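Long-range contact in WbbZ protein (PDB 6X1L), which is functionally uncharacterised but probably transfers pyruvyl groups to sugars of a bacterial polysaccharide: residues Y82-I93 and Y109-F120. Residues are numbered along the deposited sequence; the frame is centred on the assembly and turned at random.
Sequences YSEGHDFIQNNI and YSDLFINNIDKF
The rings of His86 and Tyr109 form an offset stack, centroids 4.4 Å apart and planes inclined by 21°. His86 CD2 lies over the rim of the phenol face, and His86 CB adds a CH-pi contact 4.0 Å from the Tyr109 ring centroid. With CG anti to the backbone N (chi1 166°), the imidazole reaches across to the phenol, while its ND1 donates nearly in the ring plane to the anti side of Asp87 OD1 (3.1 Å), which helps fix the ring's rotation.

Two hydrogen bonds to main-chain carbonyls close the ends of the contact. Tyr109 OH donates to Tyr82 O (2.6 Å), which sits at the edge of the phenol ring. At the other end Lys119, its chain bent at chi3 (71°), brings NZ to Ile93 O (2.9 Å); the same amino group also bonds Phe96 O, so it links two main-chain carbonyls just ahead of strand 98-104.

Between them the packing is by carbon contacts: Leu112 CD2 lies 3.7 Å from the imidazole carbon His86 CD2. Ile89 CG2 meets the edge of the Phe120 ring at CZ (3.5 Å), and Ile93 CD1 reaches the same ring. Ile93 and Phe120 also touch Val99 of strand 98-104.

Helix 84-92 packs against the short helix 110-115 and the loop leading into strand 120-124. The two helices are the connections before and after strand 98-104, in successive beta-alpha-beta units on the same face of a parallel Rossmann-like sheet, consistent with the GT-B clan.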
loop_
_atom_site.group_PDB
_atom_site.type_symbol
_atom_site.label_atom_id
_atom_site.label_comp_id
_atom_site.label_asym_id
_atom_site.label_seq_id
_atom_site.Cartn_x
_atom_site.Cartn_y
_atom_site.Cartn_z
ATOM N N TYR A 82 1.332 -23.106 7.614
ATOM C CA TYR A 82 0.064 -22.391 7.636
ATOM C C TYR A 82 -1.084 -23.382 7.527
ATOM O O TYR A 82 -0.986 -24.386 6.811
ATOM C CB TYR A 82 -0.029 -21.375 6.492
ATOM C CG TYR A 82 1.255 -20.626 6.213
ATOM C CD1 TYR A 82 1.595 -19.494 6.940
ATOM C CD2 TYR A 82 2.120 -21.047 5.211
ATOM C CE1 TYR A 82 2.768 -18.805 6.680
ATOM C CE2 TYR A 82 3.292 -20.367 4.945
ATOM C CZ TYR A 82 3.612 -19.248 5.681
ATOM O OH TYR A 82 4.780 -18.573 5.413
ATOM N N SER A 83 -2.180 -23.084 8.223
ATOM C CA SER A 83 -3.369 -23.921 8.198
ATOM C C SER A 83 -4.618 -23.180 7.745
ATOM O O SER A 83 -5.689 -23.793 7.679
ATOM C CB SER A 83 -3.611 -24.534 9.584
ATOM O OG SER A 83 -3.806 -23.527 10.562
ATOM N N GLU A 84 -4.517 -21.888 7.425
ATOM C CA GLU A 84 -5.704 -21.112 7.076
ATOM C C GLU A 84 -6.327 -21.605 5.773
ATOM O O GLU A 84 -7.536 -21.855 5.707
ATOM C CB GLU A 84 -5.351 -19.628 6.978
ATOM C CG GLU A 84 -6.547 -18.716 6.746
ATOM C CD GLU A 84 -6.171 -17.244 6.756
ATOM O OE1 GLU A 84 -4.959 -16.938 6.782
ATOM O OE2 GLU A 84 -7.087 -16.393 6.741
ATOM N N GLY A 85 -5.518 -21.740 4.721
ATOM C CA GLY A 85 -6.038 -22.235 3.457
ATOM C C GLY A 85 -6.535 -23.665 3.540
ATOM O O GLY A 85 -7.523 -24.022 2.893
ATOM N N HIS A 86 -5.860 -24.500 4.333
ATOM C CA HIS A 86 -6.298 -25.881 4.505
ATOM C C HIS A 86 -7.652 -25.947 5.198
ATOM O O HIS A 86 -8.515 -26.744 4.812
ATOM C CB HIS A 86 -5.245 -26.661 5.292
ATOM C CG HIS A 86 -5.725 -27.984 5.803
ATOM N ND1 HIS A 86 -6.367 -28.124 7.015
ATOM C CD2 HIS A 86 -5.644 -29.228 5.273
ATOM C CE1 HIS A 86 -6.670 -29.397 7.205
ATOM N NE2 HIS A 86 -6.241 -30.087 6.164
ATOM N N ASP A 87 -7.860 -25.111 6.218
ATOM C CA ASP A 87 -9.135 -25.116 6.930
ATOM C C ASP A 87 -10.257 -24.565 6.059
ATOM O O ASP A 87 -11.391 -25.053 6.122
ATOM C CB ASP A 87 -9.019 -24.314 8.227
ATOM C CG ASP A 87 -8.142 -24.999 9.260
ATOM O OD1 ASP A 87 -7.720 -26.150 9.019
ATOM O OD2 ASP A 87 -7.875 -24.383 10.315
ATOM N N PHE A 88 -9.966 -23.546 5.246
ATOM C CA PHE A 88 -10.995 -22.986 4.375
ATOM C C PHE A 88 -11.491 -24.020 3.371
ATOM O O PHE A 88 -12.700 -24.149 3.145
ATOM C CB PHE A 88 -10.463 -21.756 3.640
ATOM C CG PHE A 88 -11.478 -21.109 2.743
ATOM C CD1 PHE A 88 -12.378 -20.185 3.250
ATOM C CD2 PHE A 88 -11.544 -21.430 1.396
ATOM C CE1 PHE A 88 -13.320 -19.591 2.431
ATOM C CE2 PHE A 88 -12.486 -20.840 0.571
ATOM C CZ PHE A 88 -13.375 -19.919 1.089
ATOM N N ILE A 89 -10.571 -24.760 2.756
ATOM C CA ILE A 89 -10.964 -25.724 1.737
ATOM C C ILE A 89 -11.716 -26.890 2.365
ATOM O O ILE A 89 -12.748 -27.330 1.845
ATOM C CB ILE A 89 -9.729 -26.195 0.952
ATOM C CG1 ILE A 89 -9.122 -25.020 0.182
ATOM C CG2 ILE A 89 -10.095 -27.325 0.009
ATOM C CD1 ILE A 89 -7.913 -25.390 -0.646
ATOM N N GLN A 90 -11.231 -27.392 3.503
ATOM C CA GLN A 90 -11.851 -28.564 4.110
ATOM C C GLN A 90 -13.252 -28.254 4.622
ATOM O O GLN A 90 -14.145 -29.107 4.558
ATOM C CB GLN A 90 -10.973 -29.096 5.241
ATOM C CG GLN A 90 -11.410 -30.453 5.757
ATOM C CD GLN A 90 -10.441 -31.035 6.763
ATOM O OE1 GLN A 90 -10.226 -32.247 6.801
ATOM N NE2 GLN A 90 -9.854 -30.175 7.587
ATOM N N ASN A 91 -13.468 -27.041 5.130
ATOM C CA ASN A 91 -14.777 -26.662 5.646
ATOM C C ASN A 91 -15.765 -26.286 4.550
ATOM O O ASN A 91 -16.967 -26.214 4.823
ATOM C CB ASN A 91 -14.639 -25.496 6.630
ATOM C CG ASN A 91 -13.844 -25.868 7.869
ATOM O OD1 ASN A 91 -13.810 -27.029 8.275
ATOM N ND2 ASN A 91 -13.199 -24.878 8.477
ATOM N N ASN A 92 -15.297 -26.047 3.326
ATOM C CA ASN A 92 -16.159 -25.587 2.246
ATOM C C ASN A 92 -16.178 -26.520 1.042
ATOM O O ASN A 92 -16.921 -26.255 0.090
ATOM C CB ASN A 92 -15.732 -24.182 1.796
ATOM C CG ASN A 92 -15.815 -23.160 2.917
ATOM O OD1 ASN A 92 -16.834 -23.046 3.597
ATOM N ND2 ASN A 92 -14.734 -22.415 3.119
ATOM N N ILE A 93 -15.395 -27.603 1.062
ATOM C CA ILE A 93 -15.298 -28.501 -0.088
ATOM C C ILE A 93 -16.647 -29.134 -0.415
ATOM O O ILE A 93 -16.939 -29.423 -1.582
ATOM C CB ILE A 93 -14.216 -29.572 0.176
ATOM C CG1 ILE A 93 -14.064 -30.516 -1.020
ATOM C CG2 ILE A 93 -14.524 -30.350 1.447
ATOM C CD1 ILE A 93 -12.959 -30.123 -1.971
ATOM N N TYR A 109 0.022 -32.065 3.677
ATOM C CA TYR A 109 -1.435 -32.192 3.634
ATOM C C TYR A 109 -1.856 -33.324 2.697
ATOM O O TYR A 109 -2.797 -33.196 1.909
ATOM C CB TYR A 109 -2.089 -30.871 3.232
ATOM C CG TYR A 109 -1.986 -29.788 4.286
ATOM C CD1 TYR A 109 -2.203 -30.075 5.627
ATOM C CD2 TYR A 109 -1.665 -28.481 3.940
ATOM C CE1 TYR A 109 -2.109 -29.088 6.596
ATOM C CE2 TYR A 109 -1.571 -27.488 4.902
ATOM C CZ TYR A 109 -1.793 -27.799 6.227
ATOM O OH TYR A 109 -1.700 -26.819 7.188
ATOM N N SER A 110 -1.144 -34.450 2.786
ATOM C CA SER A 110 -1.429 -35.573 1.899
ATOM C C SER A 110 -2.813 -36.155 2.152
ATOM O O SER A 110 -3.460 -36.631 1.212
ATOM C CB SER A 110 -0.356 -36.651 2.054
ATOM O OG SER A 110 -0.192 -37.032 3.408
ATOM N N ASP A 111 -3.282 -36.125 3.402
ATOM C CA ASP A 111 -4.620 -36.622 3.707
ATOM C C ASP A 111 -5.696 -35.807 2.999
ATOM O O ASP A 111 -6.709 -36.364 2.564
ATOM C CB ASP A 111 -4.846 -36.612 5.219
ATOM C CG ASP A 111 -6.191 -37.203 5.619
ATOM O OD1 ASP A 111 -6.761 -37.998 4.840
ATOM O OD2 ASP A 111 -6.681 -36.869 6.719
ATOM N N LEU A 112 -5.492 -34.494 2.863
ATOM C CA LEU A 112 -6.496 -33.656 2.213
ATOM C C LEU A 112 -6.643 -34.001 0.736
ATOM O O LEU A 112 -7.763 -34.061 0.215
ATOM C CB LEU A 112 -6.135 -32.180 2.380
ATOM C CG LEU A 112 -7.128 -31.189 1.772
ATOM C CD1 LEU A 112 -8.450 -31.219 2.525
ATOM C CD2 LEU A 112 -6.546 -29.784 1.749
ATOM N N PHE A 113 -5.528 -34.239 0.043
ATOM C CA PHE A 113 -5.591 -34.422 -1.402
ATOM C C PHE A 113 -5.926 -35.857 -1.792
ATOM O O PHE A 113 -6.538 -36.075 -2.842
ATOM C CB PHE A 113 -4.279 -33.964 -2.039
ATOM C CG PHE A 113 -4.071 -32.481 -1.957
ATOM C CD1 PHE A 113 -4.639 -31.637 -2.899
ATOM C CD2 PHE A 113 -3.338 -31.926 -0.921
ATOM C CE1 PHE A 113 -4.463 -30.266 -2.818
ATOM C CE2 PHE A 113 -3.161 -30.553 -0.835
ATOM C CZ PHE A 113 -3.723 -29.725 -1.785
ATOM N N ILE A 114 -5.556 -36.838 -0.965
ATOM C CA ILE A 114 -5.933 -38.220 -1.258
ATOM C C ILE A 114 -7.434 -38.415 -1.081
ATOM O O ILE A 114 -8.092 -39.048 -1.913
ATOM C CB ILE A 114 -5.123 -39.192 -0.381
ATOM C CG1 ILE A 114 -3.657 -39.195 -0.814
ATOM C CG2 ILE A 114 -5.716 -40.603 -0.440
ATOM C CD1 ILE A 114 -2.724 -39.877 0.164
ATOM N N ASN A 115 -8.006 -37.861 -0.012
ATOM C CA ASN A 115 -9.412 -38.098 0.293
ATOM C C ASN A 115 -10.368 -37.193 -0.476
ATOM O O ASN A 115 -11.584 -37.391 -0.381
ATOM C CB ASN A 115 -9.652 -37.950 1.797
ATOM C CG ASN A 115 -9.198 -39.168 2.579
ATOM O OD1 ASN A 115 -9.335 -40.302 2.118
ATOM N ND2 ASN A 115 -8.650 -38.939 3.765
ATOM N N ASN A 116 -9.864 -36.218 -1.235
ATOM C CA ASN A 116 -10.716 -35.338 -2.026
ATOM C C ASN A 116 -10.309 -35.354 -3.495
ATOM O O ASN A 116 -10.522 -34.375 -4.215
ATOM C CB ASN A 116 -10.683 -33.908 -1.482
ATOM C CG ASN A 116 -11.083 -33.829 -0.023
ATOM O OD1 ASN A 116 -12.266 -33.882 0.312
ATOM N ND2 ASN A 116 -10.096 -33.703 0.856
ATOM N N ILE A 117 -9.725 -36.465 -3.954
ATOM C CA ILE A 117 -9.195 -36.533 -5.313
ATOM C C ILE A 117 -10.301 -36.361 -6.351
ATOM O O ILE A 117 -10.049 -35.871 -7.459
ATOM C CB ILE A 117 -8.425 -37.857 -5.508
ATOM C CG1 ILE A 117 -7.680 -37.869 -6.847
ATOM C CG2 ILE A 117 -9.362 -39.055 -5.399
ATOM C CD1 ILE A 117 -6.689 -39.009 -6.985
ATOM N N ASP A 118 -11.539 -36.728 -6.015
ATOM C CA ASP A 118 -12.631 -36.637 -6.975
ATOM C C ASP A 118 -13.204 -35.233 -7.112
ATOM O O ASP A 118 -13.998 -34.994 -8.026
ATOM C CB ASP A 118 -13.748 -37.615 -6.600
ATOM C CG ASP A 118 -13.465 -39.030 -7.075
ATOM O OD1 ASP A 118 -12.771 -39.780 -6.355
ATOM O OD2 ASP A 118 -13.930 -39.389 -8.178
ATOM N N LYS A 119 -12.826 -34.296 -6.246
ATOM C CA LYS A 119 -13.323 -32.933 -6.346
ATOM C C LYS A 119 -12.249 -31.902 -6.651
ATOM O O LYS A 119 -12.593 -30.797 -7.084
ATOM C CB LYS A 119 -14.047 -32.531 -5.052
ATOM C CG LYS A 119 -15.028 -33.584 -4.561
ATOM C CD LYS A 119 -15.993 -33.029 -3.530
ATOM C CE LYS A 119 -16.985 -32.075 -4.167
ATOM N NZ LYS A 119 -17.992 -31.607 -3.178
ATOM N N PHE A 120 -10.973 -32.236 -6.472
ATOM C CA PHE A 120 -9.880 -31.287 -6.638
ATOM C C PHE A 120 -9.403 -31.237 -8.082
ATOM O O PHE A 120 -9.220 -32.272 -8.729
ATOM C CB PHE A 120 -8.696 -31.660 -5.742
ATOM C CG PHE A 120 -8.760 -31.082 -4.364
ATOM C CD1 PHE A 120 -9.418 -29.890 -4.121
ATOM C CD2 PHE A 120 -8.142 -31.728 -3.307
ATOM C CE1 PHE A 120 -9.463 -29.359 -2.847
ATOM C CE2 PHE A 120 -8.183 -31.203 -2.034
ATOM C CZ PHE A 120 -8.844 -30.020 -1.801
#